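Local coordinates for protein phosphatidylinositol-specific phospholipase C1 (Streptomyces antibioticus, PDB 3H4X) that belongs to the phosphatidylinositol-specific phospholipase C family and folds as a single-chain parallel beta/alpha barrel, at residues T26-S31 with W179-L185; V34-Y40 with A56-D62; F48-D53 with D110-W114. All coordinates share one frame; numbering follows the deposited sequence.

Contact 1 (T26-S31 with W179-L185). With EOH (ethanol), chain U.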
loop_
_atom_site.group_PDB
_atom_site.type_symbol
_atom_site.label_atom_id
_atom_site.label_comp_id
_atom_site.label_asym_id
_atom_site.label_seq_id
_atom_site.Cartn_x
_atom_site.Cartn_y
_atom_site.Cartn_z
ATOM N N THR A 26 -16.551 -7.412 -9.037
ATOM C CA THR A 26 -16.601 -6.084 -8.425
ATOM C C THR A 26 -15.628 -5.002 -8.920
ATOM O O THR A 26 -14.969 -5.145 -9.949
ATOM C CB THR A 26 -16.278 -6.263 -6.943
ATOM O OG1 THR A 26 -15.031 -6.963 -6.831
ATOM C CG2 THR A 26 -17.362 -7.085 -6.259
ATOM N N THR A 27 -15.551 -3.916 -8.150
ATOM C CA THR A 27 -14.563 -2.864 -8.373
ATOM C C THR A 27 -13.519 -2.898 -7.270
ATOM O O THR A 27 -13.660 -3.613 -6.277
ATOM C CB THR A 27 -15.188 -1.460 -8.326
ATOM O OG1 THR A 27 -15.427 -1.096 -6.959
ATOM C CG2 THR A 27 -16.487 -1.399 -9.129
ATOM N N TYR A 28 -12.480 -2.089 -7.432
ATOM C CA TYR A 28 -11.428 -2.023 -6.430
ATOM C C TYR A 28 -11.981 -1.556 -5.086
ATOM O O TYR A 28 -11.380 -1.804 -4.042
ATOM C CB TYR A 28 -10.298 -1.101 -6.892
ATOM C CG TYR A 28 -8.928 -1.518 -6.396
ATOM C CD1 TYR A 28 -8.387 -2.746 -6.749
ATOM C CD2 TYR A 28 -8.172 -0.675 -5.588
ATOM C CE1 TYR A 28 -7.136 -3.132 -6.305
ATOM C CE2 TYR A 28 -6.917 -1.048 -5.142
ATOM C CZ TYR A 28 -6.407 -2.277 -5.498
ATOM O OH TYR A 28 -5.159 -2.640 -5.051
ATOM N N GLY A 29 -13.130 -0.883 -5.115
ATOM C CA GLY A 29 -13.765 -0.374 -3.903
ATOM C C GLY A 29 -14.883 -1.229 -3.328
ATOM O O GLY A 29 -15.426 -0.898 -2.277
ATOM N N THR A 30 -15.235 -2.323 -4.004
ATOM C CA THR A 30 -16.324 -3.183 -3.522
ATOM C C THR A 30 -15.886 -4.623 -3.263
ATOM O O THR A 30 -16.718 -5.523 -3.125
ATOM C CB THR A 30 -17.548 -3.157 -4.462
ATOM O OG1 THR A 30 -17.192 -3.692 -5.743
ATOM C CG2 THR A 30 -18.052 -1.734 -4.625
ATOM N N SER A 31 -14.576 -4.821 -3.158
ATOM C CA SER A 31 -14.014 -6.133 -2.876
ATOM C C SER A 31 -13.199 -6.111 -1.588
ATOM O O SER A 31 -12.768 -5.053 -1.122
ATOM C CB SER A 31 -13.116 -6.577 -4.027
ATOM O OG SER A 31 -12.005 -5.706 -4.159
ATOM N N TRP A 179 -14.165 3.388 -7.910
ATOM C CA TRP A 179 -12.953 2.868 -8.542
ATOM C C TRP A 179 -13.302 2.067 -9.787
ATOM O O TRP A 179 -14.423 1.593 -9.926
ATOM C CB TRP A 179 -12.212 1.945 -7.571
ATOM C CG TRP A 179 -11.698 2.632 -6.352
ATOM C CD1 TRP A 179 -12.403 2.928 -5.226
ATOM C CD2 TRP A 179 -10.363 3.104 -6.131
ATOM N NE1 TRP A 179 -11.591 3.556 -4.313
ATOM C CE2 TRP A 179 -10.336 3.682 -4.849
ATOM C CE3 TRP A 179 -9.191 3.094 -6.892
ATOM C CZ2 TRP A 179 -9.183 4.250 -4.312
ATOM C CZ3 TRP A 179 -8.047 3.660 -6.357
ATOM C CH2 TRP A 179 -8.053 4.230 -5.082
ATOM N N PRO A 180 -12.334 1.891 -10.694
ATOM C CA PRO A 180 -12.585 1.000 -11.819
ATOM C C PRO A 180 -12.833 -0.436 -11.366
ATOM O O PRO A 180 -12.469 -0.819 -10.248
ATOM C CB PRO A 180 -11.286 1.079 -12.629
ATOM C CG PRO A 180 -10.661 2.373 -12.221
ATOM C CD PRO A 180 -11.002 2.514 -10.771
ATOM N N SER A 181 -13.452 -1.223 -12.240
ATOM C CA SER A 181 -13.645 -2.637 -11.973
ATOM C C SER A 181 -12.294 -3.320 -11.786
ATOM O O SER A 181 -11.274 -2.875 -12.319
ATOM C CB SER A 181 -14.413 -3.302 -13.117
ATOM O OG SER A 181 -13.568 -3.529 -14.228
ATOM N N ARG A 182 -12.291 -4.407 -11.024
ATOM C CA ARG A 182 -11.076 -5.182 -10.839
ATOM C C ARG A 182 -10.545 -5.678 -12.184
ATOM O O ARG A 182 -9.337 -5.685 -12.417
ATOM C CB ARG A 182 -11.328 -6.354 -9.894
ATOM C CG ARG A 182 -11.755 -5.935 -8.497
ATOM C CD ARG A 182 -11.783 -7.129 -7.561
ATOM N NE ARG A 182 -10.467 -7.749 -7.497
ATOM C CZ ARG A 182 -9.482 -7.328 -6.710
ATOM N NH1 ARG A 182 -9.671 -6.293 -5.902
ATOM N NH2 ARG A 182 -8.309 -7.943 -6.731
ATOM N N ALA A 183 -11.449 -6.074 -13.075
ATOM C CA ALA A 183 -11.062 -6.524 -14.412
ATOM C C ALA A 183 -10.298 -5.434 -15.163
ATOM O O ALA A 183 -9.295 -5.698 -15.825
ATOM C CB ALA A 183 -12.291 -6.956 -15.204
ATOM N N ASP A 184 -10.771 -4.201 -15.041
ATOM C CA ASP A 184 -10.152 -3.074 -15.725
ATOM C C ASP A 184 -8.761 -2.752 -15.181
ATOM O O ASP A 184 -7.936 -2.169 -15.885
ATOM C CB ASP A 184 -11.050 -1.839 -15.640
ATOM C CG ASP A 184 -12.198 -1.889 -16.630
ATOM O OD1 ASP A 184 -11.929 -1.961 -17.846
ATOM O OD2 ASP A 184 -13.368 -1.860 -16.196
ATOM N N LEU A 185 -8.508 -3.132 -13.931
ATOM C CA LEU A 185 -7.224 -2.874 -13.285
ATOM C C LEU A 185 -6.211 -4.004 -13.486
ATOM O O LEU A 185 -5.147 -4.008 -12.864
ATOM C CB LEU A 185 -7.436 -2.597 -11.796
ATOM C CG LEU A 185 -8.051 -1.224 -11.518
ATOM C CD1 LEU A 185 -8.664 -1.173 -10.130
ATOM C CD2 LEU A 185 -7.017 -0.118 -11.703
HETATM C C1 EOH U . -9.495 -8.662 -16.114
HETATM C C2 EOH U . -8.554 -9.779 -15.679
HETATM O O EOH U . -9.098 -8.072 -17.332
HETATM O O HOH W 1 -14.242 -6.732 -12.247
#
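Tyr-28 lays its ring obliquely over the indole of Trp-179: CD2 comes in above one face, 4.1 Å from CE3 and displaced toward the rim, with the planes 55° apart, so this is neither a stack nor a T. On the indole's polar side, NE1 is bonded to the carbonyl of His-280. Leu-185 CD1 packs against the root of the tyrosine side chain, 3.6 Å from Tyr-28 CB, and the ring also meets NH1 of Arg-182, whose guanidinium plane is nearly parallel to it.

Arg-182 runs alongside Thr-26, its CD 3.3 Å from OG1. A bend at chi3 (59°) then swings the head toward Ser-31, where NH1 gives OG a weak bond of 3.0 Å.

The backbones join in a single bridge, Thr-27 with Ser-181. Arg-182 N donates to Thr-26 O at 3.0 Å and almost straight (170°), and Tyr-28 N donates to Pro-180 O at 3.1 Å. A water also donates to Thr-26 O while accepting from Ala-183 N, so that carbonyl is held twice. Thr-27 starts a type I turn and an ST turn, with its own N bonded to Thr-30 OG1 at 2.9 Å.

Tyr-28 and Trp-179 rest on Leu-190 and Leu-282, early in strands 189-195 and 282-286. The N-terminal segment thus packs across the N-terminal end of a beta/alpha barrel.

Contact 2 (V34-Y40 with A56-D62). With EOH (ethanol), chain T.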
loop_
_atom_site.group_PDB
_atom_site.type_symbol
_atom_site.label_atom_id
_atom_site.label_comp_id
_atom_site.label_asym_id
_atom_site.label_seq_id
_atom_site.Cartn_x
_atom_site.Cartn_y
_atom_site.Cartn_z
ATOM N N VAL A 34 -6.543 -9.798 0.331
ATOM C CA VAL A 34 -5.629 -10.169 1.403
ATOM C C VAL A 34 -4.202 -9.698 1.139
ATOM O O VAL A 34 -3.713 -9.759 0.009
ATOM C CB VAL A 34 -5.658 -11.701 1.630
ATOM C CG1 VAL A 34 -4.839 -12.082 2.853
ATOM C CG2 VAL A 34 -7.100 -12.182 1.773
ATOM N N GLY A 35 -3.535 -9.228 2.188
ATOM C CA GLY A 35 -2.176 -8.731 2.054
ATOM C C GLY A 35 -1.188 -9.425 2.964
ATOM O O GLY A 35 -1.568 -10.074 3.945
ATOM N N VAL A 36 0.089 -9.282 2.624
ATOM C CA VAL A 36 1.177 -9.811 3.430
ATOM C C VAL A 36 2.062 -8.672 3.905
ATOM O O VAL A 36 2.605 -7.910 3.103
ATOM C CB VAL A 36 2.047 -10.807 2.643
ATOM C CG1 VAL A 36 3.203 -11.291 3.501
ATOM C CG2 VAL A 36 1.214 -11.973 2.162
ATOM N N HIS A 37 2.205 -8.564 5.218
ATOM C CA HIS A 37 3.064 -7.560 5.820
ATOM C C HIS A 37 4.535 -7.926 5.605
ATOM O O HIS A 37 4.894 -9.102 5.613
ATOM C CB HIS A 37 2.752 -7.455 7.315
ATOM C CG HIS A 37 3.400 -6.286 7.986
ATOM N ND1 HIS A 37 4.404 -6.421 8.920
ATOM C CD2 HIS A 37 3.193 -4.955 7.845
ATOM C CE1 HIS A 37 4.781 -5.223 9.332
ATOM N NE2 HIS A 37 4.064 -4.316 8.693
ATOM N N ASN A 38 5.382 -6.922 5.406
ATOM C CA ASN A 38 6.823 -7.151 5.251
ATOM C C ASN A 38 7.163 -8.226 4.218
ATOM O O ASN A 38 7.892 -9.179 4.507
ATOM C CB ASN A 38 7.456 -7.509 6.599
ATOM C CG ASN A 38 7.717 -6.297 7.462
ATOM O OD1 ASN A 38 7.204 -5.208 7.205
ATOM N ND2 ASN A 38 8.529 -6.479 8.495
ATOM N N ALA A 39 6.646 -8.045 3.005
ATOM C CA ALA A 39 6.753 -9.039 1.939
ATOM C C ALA A 39 8.151 -9.118 1.326
ATOM O O ALA A 39 8.441 -10.020 0.538
ATOM C CB ALA A 39 5.721 -8.748 0.861
ATOM N N TYR A 40 9.008 -8.174 1.699
ATOM C CA TYR A 40 10.376 -8.098 1.190
ATOM C C TYR A 40 11.329 -8.929 2.048
ATOM O O TYR A 40 12.525 -8.988 1.771
ATOM C CB TYR A 40 10.846 -6.639 1.203
ATOM C CG TYR A 40 10.825 -6.074 2.601
ATOM C CD1 TYR A 40 11.927 -6.196 3.431
ATOM C CD2 TYR A 40 9.682 -5.479 3.113
ATOM C CE1 TYR A 40 11.907 -5.714 4.723
ATOM C CE2 TYR A 40 9.644 -4.992 4.405
ATOM C CZ TYR A 40 10.766 -5.113 5.209
ATOM O OH TYR A 40 10.775 -4.649 6.507
ATOM N N ALA A 56 -1.161 -12.673 -3.336
ATOM C CA ALA A 56 -1.607 -11.613 -2.433
ATOM C C ALA A 56 -2.004 -10.350 -3.193
ATOM O O ALA A 56 -1.411 -10.017 -4.221
ATOM C CB ALA A 56 -0.527 -11.297 -1.410
ATOM N N ALA A 57 -2.998 -9.642 -2.668
ATOM C CA ALA A 57 -3.480 -8.405 -3.278
ATOM C C ALA A 57 -2.684 -7.184 -2.822
ATOM O O ALA A 57 -2.716 -6.130 -3.464
ATOM C CB ALA A 57 -4.937 -8.216 -2.942
ATOM N N LEU A 58 -2.001 -7.325 -1.691
ATOM C CA LEU A 58 -1.265 -6.228 -1.087
ATOM C C LEU A 58 0.056 -6.778 -0.574
ATOM O O LEU A 58 0.084 -7.816 0.084
ATOM C CB LEU A 58 -2.084 -5.602 0.051
ATOM C CG LEU A 58 -1.480 -4.446 0.861
ATOM C CD1 LEU A 58 -2.579 -3.687 1.582
ATOM C CD2 LEU A 58 -0.433 -4.916 1.851
ATOM N N LEU A 59 1.145 -6.103 -0.922
ATOM C CA LEU A 59 2.475 -6.470 -0.460
ATOM C C LEU A 59 3.070 -5.249 0.199
ATOM O O LEU A 59 3.082 -4.166 -0.388
ATOM C CB LEU A 59 3.357 -6.901 -1.631
ATOM C CG LEU A 59 2.864 -8.108 -2.427
ATOM C CD1 LEU A 59 3.737 -8.311 -3.651
ATOM C CD2 LEU A 59 2.825 -9.365 -1.572
ATOM N N GLU A 60 3.572 -5.411 1.417
ATOM C CA GLU A 60 4.066 -4.268 2.166
ATOM C C GLU A 60 5.588 -4.189 2.162
ATOM O O GLU A 60 6.279 -5.205 2.301
ATOM C CB GLU A 60 3.516 -4.316 3.581
ATOM C CG GLU A 60 3.794 -3.083 4.405
ATOM C CD GLU A 60 3.189 -3.193 5.783
ATOM O OE1 GLU A 60 2.539 -4.225 6.064
ATOM O OE2 GLU A 60 3.361 -2.255 6.584
ATOM N N LEU A 61 6.084 -2.965 1.996
ATOM C CA LEU A 61 7.511 -2.655 1.923
ATOM C C LEU A 61 7.859 -1.562 2.919
ATOM O O LEU A 61 7.112 -0.589 3.057
ATOM C CB LEU A 61 7.865 -2.122 0.535
ATOM C CG LEU A 61 7.604 -3.003 -0.678
ATOM C CD1 LEU A 61 7.998 -2.282 -1.954
ATOM C CD2 LEU A 61 8.364 -4.307 -0.546
ATOM N N ASP A 62 9.004 -1.708 3.582
ATOM C CA ASP A 62 9.534 -0.687 4.490
ATOM C C ASP A 62 10.700 0.032 3.819
ATOM O O ASP A 62 11.694 -0.607 3.460
ATOM C CB ASP A 62 10.016 -1.326 5.795
ATOM C CG ASP A 62 8.883 -1.888 6.634
ATOM O OD1 ASP A 62 7.765 -1.335 6.594
ATOM O OD2 ASP A 62 9.113 -2.882 7.348
HETATM C C1 EOH T . 0.637 -0.399 9.450
HETATM C C2 EOH T . 1.154 -0.144 10.864
HETATM O O EOH T . 1.185 -1.562 8.864
#
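Tyr-40 reaches across to three successive residues of strand 58-62. Its CB lies 3.8 Å from Leu-61 CD2. With CG held between the backbone N and the carbonyl carbon, chi1 of 60° turns the ring toward the strand, one edge leading, and the ring edge at CD2 meets Glu-60 O, which lies in the ring plane, at 3.5 Å. CE2 passes 3.4 Å from Asp-62 N. At the tip, OH donates to Asp-62 OD2 at 2.6 Å, meeting it on the anti side and 29° out of the carboxylate plane; ring and carboxylate are turned 68° against each other. This short bond joins two buried side chains and probably helps to set the turn of the carboxylate.

Behind Tyr-40 the backbones pair in parallel. Val-34 O takes the N-H of Ala-57, Val-36 N donates to Leu-58 O at 2.9 Å, and Glu-60 N returns to Val-36 O. Past the strand, Ala-39 N still reaches Glu-60 O at 2.9 Å, while Ala-39 CB packs on Leu-59 CD2 at 3.8 Å. Gly-35, with no side chain, brings its CA within 3.7 Å of Leu-58 CB. The segments carry neighbouring strands, 31-36 and 58-64, of a beta-alpha-beta unit in a beta/alpha barrel, with Tyr-40 and Asp-62 toward its C-terminal end.

Contact 3 (F48-D53 with D110-W114). With EOH (ethanol), chain F.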
loop_
_atom_site.group_PDB
_atom_site.type_symbol
_atom_site.label_atom_id
_atom_site.label_comp_id
_atom_site.label_asym_id
_atom_site.label_seq_id
_atom_site.Cartn_x
_atom_site.Cartn_y
_atom_site.Cartn_z
ATOM N N PHE A 48 11.669 -11.524 -4.110
ATOM C CA PHE A 48 10.474 -10.704 -4.226
ATOM C C PHE A 48 9.529 -11.260 -5.293
ATOM O O PHE A 48 8.314 -11.119 -5.182
ATOM C CB PHE A 48 10.806 -9.232 -4.485
ATOM C CG PHE A 48 9.650 -8.320 -4.211
ATOM C CD1 PHE A 48 9.185 -8.156 -2.918
ATOM C CD2 PHE A 48 8.996 -7.663 -5.241
ATOM C CE1 PHE A 48 8.105 -7.335 -2.648
ATOM C CE2 PHE A 48 7.917 -6.837 -4.974
ATOM C CZ PHE A 48 7.474 -6.674 -3.678
ATOM N N ALA A 49 10.082 -11.910 -6.316
ATOM C CA ALA A 49 9.252 -12.554 -7.330
ATOM C C ALA A 49 8.290 -13.547 -6.689
ATOM O O ALA A 49 7.170 -13.723 -7.157
ATOM C CB ALA A 49 10.119 -13.255 -8.369
ATOM N N ASP A 50 8.738 -14.215 -5.630
ATOM C CA ASP A 50 7.873 -15.150 -4.921
ATOM C C ASP A 50 6.725 -14.432 -4.209
ATOM O O ASP A 50 5.614 -14.952 -4.139
ATOM C CB ASP A 50 8.673 -15.997 -3.933
ATOM C CG ASP A 50 9.701 -16.863 -4.623
ATOM O OD1 ASP A 50 9.343 -17.532 -5.618
ATOM O OD2 ASP A 50 10.866 -16.858 -4.180
ATOM N N ALA A 51 6.988 -13.237 -3.684
ATOM C CA ALA A 51 5.917 -12.435 -3.093
ATOM C C ALA A 51 4.907 -12.063 -4.178
ATOM O O ALA A 51 3.694 -12.143 -3.972
ATOM C CB ALA A 51 6.481 -11.186 -2.430
ATOM N N LEU A 52 5.407 -11.657 -5.341
ATOM C CA LEU A 52 4.523 -11.308 -6.445
ATOM C C LEU A 52 3.711 -12.509 -6.922
ATOM O O LEU A 52 2.539 -12.377 -7.275
ATOM C CB LEU A 52 5.312 -10.684 -7.593
ATOM C CG LEU A 52 5.893 -9.306 -7.267
ATOM C CD1 LEU A 52 7.003 -8.949 -8.231
ATOM C CD2 LEU A 52 4.808 -8.235 -7.286
ATOM N N ASP A 53 4.325 -13.688 -6.914
ATOM C CA ASP A 53 3.633 -14.898 -7.351
ATOM C C ASP A 53 2.746 -15.534 -6.274
ATOM O O ASP A 53 2.085 -16.539 -6.529
ATOM C CB ASP A 53 4.630 -15.929 -7.895
ATOM C CG ASP A 53 5.054 -15.637 -9.322
ATOM O OD1 ASP A 53 4.244 -15.075 -10.085
ATOM O OD2 ASP A 53 6.196 -15.984 -9.685
ATOM N N ASP A 110 12.333 -5.543 -10.134
ATOM C CA ASP A 110 11.735 -6.873 -10.040
ATOM C C ASP A 110 10.266 -6.812 -10.441
ATOM O O ASP A 110 9.768 -7.677 -11.171
ATOM C CB ASP A 110 11.837 -7.437 -8.618
ATOM C CG ASP A 110 13.244 -7.868 -8.247
ATOM O OD1 ASP A 110 14.175 -7.666 -9.054
ATOM O OD2 ASP A 110 13.411 -8.410 -7.131
ATOM N N MET A 111 9.571 -5.790 -9.948
ATOM C CA MET A 111 8.157 -5.606 -10.265
ATOM C C MET A 111 7.928 -5.438 -11.764
ATOM O O MET A 111 7.011 -6.024 -12.330
ATOM C CB MET A 111 7.590 -4.400 -9.514
ATOM C CG MET A 111 7.472 -4.606 -8.017
ATOM S SD MET A 111 6.966 -3.123 -7.136
ATOM C CE MET A 111 5.342 -2.828 -7.820
ATOM N N ARG A 112 8.751 -4.613 -12.398
ATOM C CA ARG A 112 8.632 -4.390 -13.837
ATOM C C ARG A 112 8.891 -5.674 -14.622
ATOM O O ARG A 112 8.146 -6.009 -15.546
ATOM C CB ARG A 112 9.596 -3.289 -14.288
ATOM C CG ARG A 112 9.611 -3.036 -15.790
ATOM C CD ARG A 112 8.230 -2.680 -16.303
ATOM N NE ARG A 112 8.224 -2.392 -17.737
ATOM C CZ ARG A 112 8.446 -1.192 -18.265
ATOM N NH1 ARG A 112 8.704 -0.156 -17.479
ATOM N NH2 ARG A 112 8.414 -1.026 -19.583
ATOM N N ALA A 113 9.943 -6.396 -14.244
ATOM C CA ALA A 113 10.291 -7.644 -14.912
ATOM C C ALA A 113 9.146 -8.645 -14.797
ATOM O O ALA A 113 8.744 -9.276 -15.777
ATOM C CB ALA A 113 11.560 -8.217 -14.313
ATOM N N TRP A 114 8.613 -8.772 -13.588
ATOM C CA TRP A 114 7.523 -9.694 -13.325
ATOM C C TRP A 114 6.265 -9.268 -14.085
ATOM O O TRP A 114 5.571 -10.093 -14.681
ATOM C CB TRP A 114 7.265 -9.761 -11.818
ATOM C CG TRP A 114 6.143 -10.650 -11.435
ATOM C CD1 TRP A 114 6.210 -11.984 -11.154
ATOM C CD2 TRP A 114 4.774 -10.274 -11.280
ATOM N NE1 TRP A 114 4.962 -12.462 -10.840
ATOM C CE2 TRP A 114 4.062 -11.431 -10.908
ATOM C CE3 TRP A 114 4.077 -9.070 -11.418
ATOM C CZ2 TRP A 114 2.688 -11.419 -10.675
ATOM C CZ3 TRP A 114 2.717 -9.060 -11.185
ATOM C CH2 TRP A 114 2.038 -10.224 -10.816
HETATM C C1 EOH F . 9.215 2.890 -17.920
HETATM C C2 EOH F . 9.169 4.413 -17.852
HETATM O O EOH F . 8.295 2.370 -18.856
HETATM O O HOH W 2 12.704 -11.113 -7.196
#
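In the helical layer outside the barrel, helices 48-52 and 104-117 pack side by side through Leu-52 and Trp-114, their local axes 10.0 Å apart and inclined at 53°. Leu-52 CB sits almost straight above the five-membered ring of Trp-114, 3.6 Å from its centroid, in a CH-pi contact. CD1 of the same leucine lies beside the root of the indole, 3.7 Å from Trp-114 CB, so the leucine follows the side chain from its first carbon to the ring. Trp-114 extends toward the short helix because its CG is anti to the backbone N (chi1 179°).

That reach also puts NE1 at Asp-53, the residue after Leu-52. NE1 donates to Asp-53 OD1 at 2.8 Å and 175°; the acceptor lies in the indole plane, while the N-H arrives from well above the carboxylate plane. The other oxygen, OD2, forms a salt bridge with Arg-96, so the carboxylate is pinned from two directions, which probably keeps it ionised.

Helix 48-52 is the connection of the first beta-alpha-beta crossover, and both helices lie against the strands: Leu-52 and Trp-114 touch Ile-124, and Met-111 touches Leu-126. Toward the N-terminal side of both segments, Met-111 CG meets the edge of the Phe-48 ring, 3.8 Å from CE2.

Asp-110 faces the start of the short helix. A water donates to its OD2 at 2.8 Å and accepts from Ala-49 N at 2.9 Å, linking the carboxylate to an N-H of the first turn. The same carboxylate takes the backbone N-H groups of Glu-87 and Ala-89.

Along the chain the segments come in the order 26-31, 34-40, 48-53, 56-62, 110-114 and 179-185, so contacts 2 and 3 are nested within the loop closed by contact 1, and they cross each other. Contact 3 covers contact 2 from outside with the helix that connects its strands. Their centres are 12 Å apart and they touch, for instance through Leu-61 CD2 and Phe-48 CE1 at 3.7 Å. The centre of contact 1 is 19 Å from that of contact 2 and 22 Å from that of contact 3; strand 31-36 leads from contact 1 into contact 2, which do not otherwise touch. Contact 1 ties the N-terminal segment to the loop before strand 189-195, contact 2 builds barrel wall, and contact 3 packs two helices outside it.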